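Local coordinates for protein lantibiotic dehydratase (Microbispora corallina, PDB 5EHK) that probably dehydrates serine and threonine residues of a precursor peptide in a tRNA-dependent reaction during biosynthesis of the lantibiotic NAI-107, at residues R457-A463 with W666-L671; H506-P510 with A765-W771; W692-L697 with W717-V723; W710-L714 with R746-R750. All blocks are in the same frame, centred on the assembly; numbering follows the deposited sequence.

How the interactions relate
All four contacts lie on the same side of the chain's centre. Interactions 3 and 4 are neighbours, with centres 11 Å apart: both use helix 707-721, and Leu697 of the former packs against Trp710 and Leu714 of the latter. Along the chain, interaction 1 closes before these two open, while 506-510 and 765-771 of interaction 2 enclose both. Interaction 2 crosses interaction 1 in sequence, and its centre lies about 26 Å away. Interactions 2 and 3 reach the same set of strands, through 500-508 and 685-693. Interactions 1 and 3 also meet the second subunit, so this region joins helices to strands within the chain and contributes to the dimer interface.

Interaction 1 (R457-A463 with W666-L671); sequences RRSAALA and WDWGAL
The carbonyl oxygen of Arg457 accepts a nearly straight bond from the backbone of Ala670, N to O 2.6 Å with 175° at the hydrogen, and the donor lies in the carbonyl plane. Beside it the chain turns at Gly669 with a positive phi (64°), which glycine adopts readily, and Gly669 CA lies next to that same carbonyl oxygen. Asp667 shapes the turn: its OD1 receives the Gly669 N-H from above the carboxylate plane, at 3.3 Å from Gly669 N. A water donates to Asp667 OD2 at 2.8 Å and weakly accepts from Arg457 N, so one water loosely bridges the carboxylate to the other segment. The extended Arg457 side chain carries its guanidinium onward to the carbonyl of Leu487.

Leu462, near the start of helix 460-471, supplies the apolar core, and its side chain meets several partners along its length. Its CD1 lies 3.8 Å from Trp666 CZ2, its CG 4.0 Å from Trp668 CZ3, and its CB 3.6 Å from Leu671 CD1. The two indoles brace each other, with NE1 of Trp666 over the centre of the Trp668 ring, and the benzo ends of both meet the leucine obliquely, carbon against carbon. Ala463, small enough to let the helix come close, touches the same Leu671 methyl. Ala670 packs on its counterpart, Ala670 of the second subunit. The arrangement combines two classic local motifs, an Asx turn at Asp667 and a helix N-cap at Ser459, where OG accepts from Leu462 N.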
loop_
_atom_site.group_PDB
_atom_site.type_symbol
_atom_site.label_atom_id
_atom_site.label_comp_id
_atom_site.label_asym_id
_atom_site.label_seq_id
_atom_site.Cartn_x
_atom_site.Cartn_y
_atom_site.Cartn_z
ATOM N N ARG A 457 5.850 7.004 -13.322
ATOM C CA ARG A 457 5.441 6.278 -14.517
ATOM C C ARG A 457 6.610 5.545 -15.168
ATOM O O ARG A 457 7.768 5.936 -15.016
ATOM C CB ARG A 457 4.816 7.243 -15.522
ATOM C CG ARG A 457 4.234 6.563 -16.737
ATOM C CD ARG A 457 3.901 7.561 -17.782
ATOM N NE ARG A 457 3.161 6.946 -18.875
ATOM C CZ ARG A 457 2.652 7.641 -19.880
ATOM N NH1 ARG A 457 2.811 8.963 -19.895
ATOM N NH2 ARG A 457 1.998 7.034 -20.860
ATOM N N ARG A 458 6.304 4.461 -15.863
ATOM C CA ARG A 458 7.312 3.750 -16.634
ATOM C C ARG A 458 6.800 3.483 -18.032
ATOM O O ARG A 458 5.726 2.908 -18.206
ATOM C CB ARG A 458 7.745 2.447 -15.929
ATOM C CG ARG A 458 8.176 2.645 -14.463
ATOM C CD ARG A 458 8.618 1.359 -13.793
ATOM N NE ARG A 458 7.611 0.900 -12.833
ATOM C CZ ARG A 458 6.788 -0.118 -13.059
ATOM N NH1 ARG A 458 6.865 -0.799 -14.197
ATOM N NH2 ARG A 458 5.902 -0.468 -12.145
ATOM N N SER A 459 7.588 3.875 -19.029
ATOM C CA SER A 459 7.143 3.787 -20.411
ATOM C C SER A 459 8.257 3.358 -21.333
ATOM O O SER A 459 9.294 4.013 -21.387
ATOM C CB SER A 459 6.630 5.149 -20.879
ATOM O OG SER A 459 6.085 5.043 -22.180
ATOM N N ALA A 460 8.048 2.268 -22.064
ATOM C CA ALA A 460 9.003 1.868 -23.087
ATOM C C ALA A 460 9.078 2.998 -24.107
ATOM O O ALA A 460 10.148 3.341 -24.595
ATOM C CB ALA A 460 8.592 0.569 -23.748
ATOM N N ALA A 461 7.921 3.579 -24.408
ATOM C CA ALA A 461 7.808 4.695 -25.339
ATOM C C ALA A 461 8.662 5.916 -24.963
ATOM O O ALA A 461 9.480 6.393 -25.750
ATOM C CB ALA A 461 6.358 5.093 -25.448
ATOM N N LEU A 462 8.468 6.418 -23.754
ATOM C CA LEU A 462 9.284 7.517 -23.260
ATOM C C LEU A 462 10.780 7.171 -23.266
ATOM O O LEU A 462 11.606 7.992 -23.658
ATOM C CB LEU A 462 8.853 7.904 -21.848
ATOM C CG LEU A 462 8.198 9.261 -21.611
ATOM C CD1 LEU A 462 7.315 9.643 -22.786
ATOM C CD2 LEU A 462 7.399 9.227 -20.294
ATOM N N ALA A 463 11.132 5.958 -22.849
ATOM C CA ALA A 463 12.546 5.598 -22.752
ATOM C C ALA A 463 13.250 5.670 -24.112
ATOM O O ALA A 463 14.377 6.158 -24.193
ATOM C CB ALA A 463 12.729 4.225 -22.094
ATOM N N TRP A 666 3.886 17.865 -18.196
ATOM C CA TRP A 666 4.562 16.731 -18.804
ATOM C C TRP A 666 5.171 15.838 -17.709
ATOM O O TRP A 666 5.899 16.310 -16.824
ATOM C CB TRP A 666 5.647 17.224 -19.785
ATOM C CG TRP A 666 6.475 16.117 -20.347
ATOM C CD1 TRP A 666 7.675 15.668 -19.875
ATOM C CD2 TRP A 666 6.148 15.301 -21.470
ATOM N NE1 TRP A 666 8.124 14.624 -20.648
ATOM C CE2 TRP A 666 7.198 14.375 -21.632
ATOM C CE3 TRP A 666 5.067 15.261 -22.361
ATOM C CZ2 TRP A 666 7.193 13.409 -22.649
ATOM C CZ3 TRP A 666 5.065 14.304 -23.379
ATOM C CH2 TRP A 666 6.118 13.390 -23.506
ATOM N N ASP A 667 4.864 14.544 -17.786
ATOM C CA ASP A 667 5.323 13.600 -16.768
ATOM C C ASP A 667 6.419 12.632 -17.286
ATOM O O ASP A 667 6.177 11.774 -18.152
ATOM C CB ASP A 667 4.116 12.852 -16.180
ATOM C CG ASP A 667 4.496 11.927 -15.038
ATOM O OD1 ASP A 667 5.451 12.244 -14.305
ATOM O OD2 ASP A 667 3.807 10.910 -14.842
ATOM N N TRP A 668 7.625 12.800 -16.743
ATOM C CA TRP A 668 8.786 12.017 -17.154
ATOM C C TRP A 668 8.817 10.679 -16.433
ATOM O O TRP A 668 9.508 9.751 -16.862
ATOM C CB TRP A 668 10.090 12.770 -16.903
ATOM C CG TRP A 668 10.599 13.608 -18.073
ATOM C CD1 TRP A 668 10.874 14.950 -18.065
ATOM C CD2 TRP A 668 10.908 13.146 -19.399
ATOM N NE1 TRP A 668 11.337 15.345 -19.296
ATOM C CE2 TRP A 668 11.360 14.262 -20.136
ATOM C CE3 TRP A 668 10.842 11.905 -20.032
ATOM C CZ2 TRP A 668 11.750 14.169 -21.476
ATOM C CZ3 TRP A 668 11.223 11.816 -21.363
ATOM C CH2 TRP A 668 11.676 12.943 -22.069
ATOM N N GLY A 669 8.080 10.590 -15.326
ATOM C CA GLY A 669 7.981 9.345 -14.590
ATOM C C GLY A 669 9.313 8.917 -14.010
ATOM O O GLY A 669 10.077 9.748 -13.521
ATOM N N ALA A 670 9.576 7.614 -14.055
ATOM C CA ALA A 670 10.818 7.045 -13.532
ATOM C C ALA A 670 12.036 7.677 -14.199
ATOM O O ALA A 670 13.109 7.809 -13.573
ATOM C CB ALA A 670 10.841 5.551 -13.751
ATOM N N LEU A 671 11.847 8.103 -15.454
ATOM C CA LEU A 671 12.930 8.636 -16.264
ATOM C C LEU A 671 13.488 9.914 -15.697
ATOM O O LEU A 671 14.497 10.408 -16.158
ATOM C CB LEU A 671 12.502 8.835 -17.712
ATOM C CG LEU A 671 12.569 7.551 -18.532
ATOM C CD1 LEU A 671 11.828 7.667 -19.847
ATOM C CD2 LEU A 671 14.038 7.174 -18.764
HETATM O O HOH W 1 3.800 9.121 -12.738
#

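Interaction 2 (H506-P510 with A765-W771); sequences HVVAP and AGDEEGW
The last residues of strand 500-508 and the two that follow pass beside the loop 765-771, their alpha carbons closing from 5.9 Å between Val508 and Gly766 to 5.0 Å between Pro510 and Trp771. A type I turn from Asp767 to Gly770 folds the loop back and delivers the indole of Trp771. The pyrrolidine of Pro510 lies over one face of that indole: CG is 3.5 Å from the centroid of the five-membered ring, 15° off its normal, a CH-pi contact. Proline suits this place because its compact ring can set both CG and CD against the indole face, CD being the more polarised, next to the nitrogen. Glu769 CB covers the opposite face.

The first torsion of Trp771, chi1 -59°, sets CG beside the backbone N and anti to the carbonyl carbon, and the six-membered ring reaches back over Ala509 to Val508, whose CG2 is 4.1 Å from Trp771 CE3. Farther along, Val508 CG1 lies 4.3 Å from Ala765 CB, and that small methyl also meets His506 CD2 at 4.2 Å. The histidine's ND1 bonds to the carbonyl of Ala784. Across the two segments, then, cohesion rests on dispersion and CH-pi attraction, while His506 and Val508 make backbone hydrogen bonds to Val523 and Arg521.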
loop_
_atom_site.group_PDB
_atom_site.type_symbol
_atom_site.label_atom_id
_atom_site.label_comp_id
_atom_site.label_asym_id
_atom_site.label_seq_id
_atom_site.Cartn_x
_atom_site.Cartn_y
_atom_site.Cartn_z
ATOM N N HIS A 506 6.394 31.041 -21.736
ATOM C CA HIS A 506 7.320 31.956 -22.371
ATOM C C HIS A 506 7.040 31.867 -23.866
ATOM O O HIS A 506 6.897 30.764 -24.423
ATOM C CB HIS A 506 8.759 31.493 -22.157
ATOM C CG HIS A 506 9.228 31.553 -20.735
ATOM N ND1 HIS A 506 9.101 32.678 -19.951
ATOM C CD2 HIS A 506 9.864 30.629 -19.971
ATOM C CE1 HIS A 506 9.624 32.442 -18.760
ATOM N NE2 HIS A 506 10.094 31.206 -18.745
ATOM N N VAL A 507 6.955 33.024 -24.520
ATOM C CA VAL A 507 6.945 33.072 -25.979
ATOM C C VAL A 507 8.242 33.701 -26.429
ATOM O O VAL A 507 8.584 34.794 -25.978
ATOM C CB VAL A 507 5.777 33.880 -26.532
ATOM C CG1 VAL A 507 5.835 33.870 -28.044
ATOM C CG2 VAL A 507 4.461 33.303 -26.058
ATOM N N VAL A 508 8.985 33.006 -27.283
ATOM C CA VAL A 508 10.276 33.524 -27.758
ATOM C C VAL A 508 10.457 33.480 -29.283
ATOM O O VAL A 508 9.908 32.618 -29.974
ATOM C CB VAL A 508 11.464 32.837 -27.084
ATOM C CG1 VAL A 508 11.608 33.317 -25.665
ATOM C CG2 VAL A 508 11.306 31.331 -27.172
ATOM N N ALA A 509 11.230 34.437 -29.787
ATOM C CA ALA A 509 11.437 34.615 -31.226
ATOM C C ALA A 509 12.677 35.468 -31.407
ATOM O O ALA A 509 13.103 36.124 -30.469
ATOM C CB ALA A 509 10.217 35.292 -31.861
ATOM N N PRO A 510 13.272 35.457 -32.606
ATOM C CA PRO A 510 14.419 36.340 -32.899
ATOM C C PRO A 510 14.056 37.843 -32.935
ATOM O O PRO A 510 14.857 38.712 -32.539
ATOM C CB PRO A 510 14.886 35.861 -34.271
ATOM C CG PRO A 510 14.301 34.485 -34.430
ATOM C CD PRO A 510 13.013 34.501 -33.696
ATOM N N ALA A 765 14.828 29.443 -22.357
ATOM C CA ALA A 765 13.946 29.474 -23.507
ATOM C C ALA A 765 14.570 30.321 -24.612
ATOM O O ALA A 765 14.881 31.496 -24.400
ATOM C CB ALA A 765 12.589 30.054 -23.100
ATOM N N GLY A 766 14.776 29.719 -25.779
ATOM C CA GLY A 766 15.297 30.459 -26.912
ATOM C C GLY A 766 16.781 30.258 -27.151
ATOM O O GLY A 766 17.290 30.540 -28.230
ATOM N N ASP A 767 17.494 29.818 -26.127
ATOM C CA ASP A 767 18.934 29.624 -26.238
ATOM C C ASP A 767 19.288 28.558 -27.273
ATOM O O ASP A 767 20.232 28.728 -28.038
ATOM C CB ASP A 767 19.523 29.251 -24.874
ATOM C CG ASP A 767 21.027 29.425 -24.814
ATOM O OD1 ASP A 767 21.563 30.296 -25.528
ATOM O OD2 ASP A 767 21.679 28.684 -24.048
ATOM N N GLU A 768 18.517 27.472 -27.302
ATOM C CA GLU A 768 18.802 26.340 -28.187
ATOM C C GLU A 768 18.706 26.698 -29.663
ATOM O O GLU A 768 19.354 26.072 -30.504
ATOM C CB GLU A 768 17.887 25.156 -27.857
ATOM C CG GLU A 768 18.054 23.936 -28.749
ATOM C CD GLU A 768 19.396 23.240 -28.564
ATOM O OE1 GLU A 768 20.187 23.675 -27.702
ATOM O OE2 GLU A 768 19.662 22.242 -29.274
ATOM N N GLU A 769 17.906 27.716 -29.964
ATOM C CA GLU A 769 17.736 28.183 -31.332
ATOM C C GLU A 769 18.609 29.404 -31.622
ATOM O O GLU A 769 18.510 30.009 -32.689
ATOM C CB GLU A 769 16.269 28.524 -31.617
ATOM C CG GLU A 769 15.284 27.380 -31.428
ATOM C CD GLU A 769 15.553 26.188 -32.347
ATOM O OE1 GLU A 769 16.054 26.388 -33.481
ATOM O OE2 GLU A 769 15.221 25.049 -31.948
ATOM N N GLY A 770 19.450 29.777 -30.669
ATOM C CA GLY A 770 20.314 30.919 -30.861
ATOM C C GLY A 770 19.694 32.259 -30.504
ATOM O O GLY A 770 20.392 33.264 -30.398
ATOM N N TRP A 771 18.380 32.287 -30.328
ATOM C CA TRP A 771 17.636 33.546 -30.239
ATOM C C TRP A 771 18.036 34.503 -29.103
ATOM O O TRP A 771 17.495 35.600 -28.996
ATOM C CB TRP A 771 16.135 33.259 -30.198
ATOM C CG TRP A 771 15.660 32.504 -31.404
ATOM C CD1 TRP A 771 16.347 32.304 -32.569
ATOM C CD2 TRP A 771 14.412 31.822 -31.558
ATOM N NE1 TRP A 771 15.597 31.552 -33.438
ATOM C CE2 TRP A 771 14.404 31.247 -32.840
ATOM C CE3 TRP A 771 13.302 31.640 -30.732
ATOM C CZ2 TRP A 771 13.332 30.514 -33.316
ATOM C CZ3 TRP A 771 12.237 30.921 -31.213
ATOM C CH2 TRP A 771 12.256 30.365 -32.489
#

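Interaction 3 (W692-L697 with W717-V723); sequences WRMDQL and WRAEWNV
The indole of Trp717 is gripped on both faces by aliphatic methyls, where the strand end and 3-10 turn of 692-697 pack on the last turn of helix 707-721 and the residues just after it. Leu697 CD1 sits 3.8 Å from the centroid of the Trp717 six-membered ring, a CH-pi contact, while Val723 CG2 lies over the opposite face. Val723 CG2 also lies over Trp692, 3.5 Å from the centroid of its five-membered ring, a second CH-pi contact, so one methyl is shared by two indole faces. Met694 adds an oblique Met-aromatic contact to Trp717, its side chain also touching Leu749 and Leu753 of helix 743-755.

Outward from this core the indole N-H groups find acceptors. Trp692 NE1 donates to the carbonyl O of Trp721 at 3.2 Å; the oxygen lies in the indole plane, but the donor stands above the carbonyl plane. Trp717 NE1 makes a weak bond to Arg693 O. The extended Gln696 suits the rim because its amide can serve both ways: OE1 accepts from Trp721 NE1 at 3.2 Å, lying in that indole's plane but met from above the amide plane, and NE2 donates weakly to Glu720 OE2. Lys468 of the second subunit packs against Glu720 and Trp721 here. At the far edge, Arg693 grips Asp695 side-on, with NE 2.8 Å from Asp695 OD1 and NH2 3.1 Å from Asp695 OD2.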
loop_
_atom_site.group_PDB
_atom_site.type_symbol
_atom_site.label_atom_id
_atom_site.label_comp_id
_atom_site.label_asym_id
_atom_site.label_seq_id
_atom_site.Cartn_x
_atom_site.Cartn_y
_atom_site.Cartn_z
ATOM N N TRP A 692 18.970 19.105 -16.709
ATOM C CA TRP A 692 20.223 18.520 -16.209
ATOM C C TRP A 692 20.200 18.297 -14.698
ATOM O O TRP A 692 20.036 19.250 -13.936
ATOM C CB TRP A 692 21.422 19.426 -16.545
ATOM C CG TRP A 692 21.830 19.390 -17.974
ATOM C CD1 TRP A 692 22.700 18.522 -18.545
ATOM C CD2 TRP A 692 21.384 20.263 -19.018
ATOM N NE1 TRP A 692 22.823 18.787 -19.884
ATOM C CE2 TRP A 692 22.023 19.853 -20.201
ATOM C CE3 TRP A 692 20.505 21.345 -19.068
ATOM C CZ2 TRP A 692 21.813 20.489 -21.422
ATOM C CZ3 TRP A 692 20.292 21.965 -20.271
ATOM C CH2 TRP A 692 20.946 21.536 -21.438
ATOM N N ARG A 693 20.381 17.061 -14.245
ATOM C CA ARG A 693 20.503 16.844 -12.804
ATOM C C ARG A 693 21.870 17.322 -12.379
ATOM O O ARG A 693 22.756 17.435 -13.208
ATOM C CB ARG A 693 20.333 15.385 -12.412
ATOM C CG ARG A 693 19.027 14.741 -12.852
ATOM C CD ARG A 693 18.870 13.359 -12.208
ATOM N NE ARG A 693 19.026 13.410 -10.759
ATOM C CZ ARG A 693 18.083 13.020 -9.916
ATOM N NH1 ARG A 693 16.947 12.525 -10.384
ATOM N NH2 ARG A 693 18.286 13.108 -8.617
ATOM N N MET A 694 22.038 17.634 -11.099
ATOM C CA MET A 694 23.331 18.108 -10.609
ATOM C C MET A 694 23.922 17.279 -9.453
ATOM O O MET A 694 24.660 17.831 -8.635
ATOM C CB MET A 694 23.232 19.571 -10.176
ATOM C CG MET A 694 22.679 20.496 -11.229
ATOM S SD MET A 694 22.781 22.223 -10.707
ATOM C CE MET A 694 22.338 22.013 -9.010
ATOM N N ASP A 695 23.595 15.982 -9.385
ATOM C CA ASP A 695 24.071 15.084 -8.315
ATOM C C ASP A 695 25.615 15.075 -8.188
ATOM O O ASP A 695 26.180 15.276 -7.106
ATOM C CB ASP A 695 23.605 13.650 -8.569
ATOM C CG ASP A 695 22.125 13.552 -8.906
ATOM O OD1 ASP A 695 21.752 13.858 -10.059
ATOM O OD2 ASP A 695 21.333 13.154 -8.031
ATOM N N GLN A 696 26.286 14.868 -9.315
ATOM C CA GLN A 696 27.745 14.810 -9.367
ATOM C C GLN A 696 28.403 16.035 -8.745
ATOM O O GLN A 696 29.563 15.991 -8.345
ATOM C CB GLN A 696 28.211 14.736 -10.819
ATOM C CG GLN A 696 27.878 13.455 -11.549
ATOM C CD GLN A 696 28.261 13.549 -13.008
ATOM O OE1 GLN A 696 28.372 14.655 -13.562
ATOM N NE2 GLN A 696 28.465 12.398 -13.646
ATOM N N LEU A 697 27.678 17.145 -8.717
ATOM C CA LEU A 697 28.247 18.390 -8.240
ATOM C C LEU A 697 28.078 18.576 -6.730
ATOM O O LEU A 697 28.570 19.557 -6.165
ATOM C CB LEU A 697 27.627 19.568 -8.995
ATOM C CG LEU A 697 27.991 19.757 -10.465
ATOM C CD1 LEU A 697 27.028 20.726 -11.103
ATOM C CD2 LEU A 697 29.395 20.279 -10.578
ATOM N N TRP A 717 31.679 18.771 -15.376
ATOM C CA TRP A 717 30.243 18.525 -15.507
ATOM C C TRP A 717 29.663 19.215 -16.733
ATOM O O TRP A 717 28.893 18.622 -17.479
ATOM C CB TRP A 717 29.491 18.990 -14.261
ATOM C CG TRP A 717 27.970 18.907 -14.379
ATOM C CD1 TRP A 717 27.201 17.776 -14.326
ATOM C CD2 TRP A 717 27.053 20.004 -14.535
ATOM N NE1 TRP A 717 25.869 18.100 -14.453
ATOM C CE2 TRP A 717 25.751 19.458 -14.580
ATOM C CE3 TRP A 717 27.206 21.390 -14.642
ATOM C CZ2 TRP A 717 24.617 20.251 -14.726
ATOM C CZ3 TRP A 717 26.083 22.173 -14.788
ATOM C CH2 TRP A 717 24.801 21.603 -14.827
ATOM N N ARG A 718 30.013 20.481 -16.916
ATOM C CA ARG A 718 29.493 21.265 -18.027
ATOM C C ARG A 718 29.804 20.630 -19.377
ATOM O O ARG A 718 28.951 20.579 -20.262
ATOM C CB ARG A 718 30.024 22.693 -17.969
ATOM C CG ARG A 718 28.938 23.732 -18.125
ATOM C CD ARG A 718 29.349 25.097 -17.575
ATOM N NE ARG A 718 30.302 25.812 -18.423
ATOM C CZ ARG A 718 30.039 26.230 -19.657
ATOM N NH1 ARG A 718 28.858 25.981 -20.209
ATOM N NH2 ARG A 718 30.962 26.884 -20.352
ATOM N N ALA A 719 31.019 20.122 -19.532
ATOM C CA ALA A 719 31.430 19.558 -20.810
ATOM C C ALA A 719 31.007 18.085 -20.966
ATOM O O ALA A 719 30.904 17.580 -22.078
ATOM C CB ALA A 719 32.924 19.709 -20.983
ATOM N N GLU A 720 30.737 17.413 -19.852
ATOM C CA GLU A 720 30.380 16.001 -19.871
ATOM C C GLU A 720 28.942 15.728 -20.333
ATOM O O GLU A 720 28.627 14.617 -20.797
ATOM C CB GLU A 720 30.580 15.392 -18.488
ATOM C CG GLU A 720 30.290 13.899 -18.424
ATOM C CD GLU A 720 30.309 13.397 -17.003
ATOM O OE1 GLU A 720 30.761 14.184 -16.138
ATOM O OE2 GLU A 720 29.848 12.250 -16.751
ATOM N N TRP A 721 28.060 16.716 -20.176
ATOM C CA TRP A 721 26.651 16.511 -20.514
ATOM C C TRP A 721 26.190 17.568 -21.507
ATOM O O TRP A 721 25.025 17.578 -21.922
ATOM C CB TRP A 721 25.781 16.542 -19.253
ATOM C CG TRP A 721 26.163 15.507 -18.255
ATOM C CD1 TRP A 721 26.801 15.711 -17.068
ATOM C CD2 TRP A 721 25.964 14.098 -18.364
ATOM N NE1 TRP A 721 26.996 14.516 -16.424
ATOM C CE2 TRP A 721 26.496 13.510 -17.206
ATOM C CE3 TRP A 721 25.387 13.279 -19.328
ATOM C CZ2 TRP A 721 26.463 12.141 -16.987
ATOM C CZ3 TRP A 721 25.359 11.924 -19.113
ATOM C CH2 TRP A 721 25.895 11.366 -17.951
ATOM N N ASN A 722 27.132 18.422 -21.910
ATOM C CA ASN A 722 26.885 19.497 -22.864
ATOM C C ASN A 722 25.926 20.560 -22.306
ATOM O O ASN A 722 24.980 20.988 -22.966
ATOM C CB ASN A 722 26.366 18.948 -24.198
ATOM C CG ASN A 722 26.426 19.978 -25.326
ATOM O OD1 ASN A 722 27.256 20.905 -25.329
ATOM N ND2 ASN A 722 25.503 19.845 -26.272
ATOM N N VAL A 723 26.219 21.010 -21.093
ATOM C CA VAL A 723 25.441 22.044 -20.438
ATOM C C VAL A 723 25.853 23.389 -20.995
ATOM O O VAL A 723 27.042 23.725 -21.020
ATOM C CB VAL A 723 25.676 22.021 -18.902
ATOM C CG1 VAL A 723 24.922 23.135 -18.184
ATOM C CG2 VAL A 723 25.332 20.665 -18.345
#

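Interaction 4 (W710-L714 with R746-R750); sequences WDAAL and RVLLR
Trp710 lays one face of its indole along the aliphatic chain of Arg750, the two side chains running past each other in opposite directions. This is a near-perpendicular helix pair: the axes of the short segments 710-714 and 746-750 cross at 87°, 11.1 Å apart at closest approach. Arg750 CD stands 3.8 Å from the centroid of the five-membered ring of Trp710 in a CH-pi contact, with Arg750 CB over the same face. A fully extended arginine suits this place, since its methylenes can follow the flat ring while the guanidinium passes on, one face toward Trp710 CB. Leu714 CG, one helical turn on, backs the opposite face of the ring.

With CG anti to the backbone N (chi1 163°), Trp710 sends its ring toward the other helix, and NE1 donates to Arg746 O at 2.8 Å, with 158° at the hydrogen. The oxygen lies near the indole plane, so the ring is fixed by its edge as well as its faces. Leu714 and Leu749 fill the apolar side, their CD2 atoms 3.9 Å apart, and Leu714 CD1 rests 3.5 Å from Arg746 CG. The NE of Arg746 bonds to the carbonyl of Asp742. Its guanidinium turns one face to Asp711, whose OD2 lies 2.7 Å from Arg746 NH1, well out of the guanidinium plane, a salt bridge of charge alone.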
loop_
_atom_site.group_PDB
_atom_site.type_symbol
_atom_site.label_atom_id
_atom_site.label_comp_id
_atom_site.label_asym_id
_atom_site.label_seq_id
_atom_site.Cartn_x
_atom_site.Cartn_y
_atom_site.Cartn_z
ATOM N N TRP A 710 36.406 23.841 -7.322
ATOM C CA TRP A 710 34.995 23.775 -7.707
ATOM C C TRP A 710 34.828 24.010 -9.206
ATOM O O TRP A 710 34.216 23.194 -9.902
ATOM C CB TRP A 710 34.158 24.769 -6.876
ATOM C CG TRP A 710 32.760 25.122 -7.407
ATOM C CD1 TRP A 710 32.331 26.352 -7.833
ATOM C CD2 TRP A 710 31.633 24.240 -7.553
ATOM N NE1 TRP A 710 31.013 26.291 -8.221
ATOM C CE2 TRP A 710 30.565 25.007 -8.067
ATOM C CE3 TRP A 710 31.425 22.882 -7.301
ATOM C CZ2 TRP A 710 29.317 24.458 -8.338
ATOM C CZ3 TRP A 710 30.183 22.340 -7.570
ATOM C CH2 TRP A 710 29.145 23.126 -8.084
ATOM N N ASP A 711 35.400 25.111 -9.691
ATOM C CA ASP A 711 35.316 25.497 -11.098
ATOM C C ASP A 711 35.690 24.355 -12.049
ATOM O O ASP A 711 35.119 24.231 -13.132
ATOM C CB ASP A 711 36.195 26.725 -11.371
ATOM C CG ASP A 711 35.535 28.034 -10.939
ATOM O OD1 ASP A 711 34.626 27.992 -10.090
ATOM O OD2 ASP A 711 35.929 29.112 -11.436
ATOM N N ALA A 712 36.646 23.521 -11.645
ATOM C CA ALA A 712 37.054 22.379 -12.466
ATOM C C ALA A 712 35.936 21.341 -12.583
ATOM O O ALA A 712 35.610 20.892 -13.685
ATOM C CB ALA A 712 38.327 21.739 -11.914
ATOM N N ALA A 713 35.366 20.963 -11.439
ATOM C CA ALA A 713 34.258 20.019 -11.406
ATOM C C ALA A 713 33.088 20.544 -12.235
ATOM O O ALA A 713 32.375 19.771 -12.879
ATOM C CB ALA A 713 33.832 19.732 -9.978
ATOM N N LEU A 714 32.875 21.854 -12.184
ATOM C CA LEU A 714 31.843 22.500 -12.988
ATOM C C LEU A 714 32.076 22.313 -14.478
ATOM O O LEU A 714 31.196 21.852 -15.204
ATOM C CB LEU A 714 31.821 23.995 -12.728
ATOM C CG LEU A 714 30.558 24.556 -12.097
ATOM C CD1 LEU A 714 30.700 26.065 -12.043
ATOM C CD2 LEU A 714 29.324 24.122 -12.862
ATOM N N ARG A 746 28.996 31.613 -10.622
ATOM C CA ARG A 746 29.558 30.282 -10.387
ATOM C C ARG A 746 29.667 29.916 -8.900
ATOM O O ARG A 746 29.668 28.737 -8.547
ATOM C CB ARG A 746 30.917 30.129 -11.076
ATOM C CG ARG A 746 30.834 29.580 -12.489
ATOM C CD ARG A 746 32.215 29.432 -13.082
ATOM N NE ARG A 746 32.898 30.718 -13.118
ATOM C CZ ARG A 746 34.163 30.881 -13.493
ATOM N NH1 ARG A 746 34.887 29.827 -13.855
ATOM N NH2 ARG A 746 34.704 32.096 -13.500
ATOM N N VAL A 747 29.773 30.920 -8.033
ATOM C CA VAL A 747 29.827 30.651 -6.600
ATOM C C VAL A 747 28.427 30.666 -6.038
ATOM O O VAL A 747 28.145 30.029 -5.042
ATOM C CB VAL A 747 30.709 31.658 -5.821
ATOM C CG1 VAL A 747 31.982 31.986 -6.600
ATOM C CG2 VAL A 747 29.929 32.923 -5.481
ATOM N N LEU A 748 27.544 31.405 -6.693
ATOM C CA LEU A 748 26.155 31.453 -6.286
ATOM C C LEU A 748 25.510 30.088 -6.488
ATOM O O LEU A 748 24.675 29.657 -5.684
ATOM C CB LEU A 748 25.409 32.536 -7.061
ATOM C CG LEU A 748 23.997 32.815 -6.544
ATOM C CD1 LEU A 748 24.030 33.475 -5.177
ATOM C CD2 LEU A 748 23.253 33.682 -7.538
ATOM N N LEU A 749 25.906 29.416 -7.569
ATOM C CA LEU A 749 25.409 28.085 -7.878
ATOM C C LEU A 749 25.908 27.091 -6.846
ATOM O O LEU A 749 25.228 26.115 -6.540
ATOM C CB LEU A 749 25.833 27.638 -9.280
ATOM C CG LEU A 749 25.503 26.187 -9.665
ATOM C CD1 LEU A 749 24.041 26.041 -9.971
ATOM C CD2 LEU A 749 26.339 25.683 -10.834
ATOM N N ARG A 750 27.092 27.336 -6.299
ATOM C CA ARG A 750 27.639 26.410 -5.319
ATOM C C ARG A 750 26.875 26.530 -4.010
ATOM O O ARG A 750 26.491 25.527 -3.414
ATOM C CB ARG A 750 29.130 26.655 -5.097
ATOM C CG ARG A 750 29.813 25.650 -4.168
ATOM C CD ARG A 750 31.295 25.981 -4.081
ATOM N NE ARG A 750 32.055 25.089 -3.209
ATOM C CZ ARG A 750 33.377 25.135 -3.096
ATOM N NH1 ARG A 750 34.066 26.033 -3.787
ATOM N NH2 ARG A 750 34.013 24.296 -2.290
#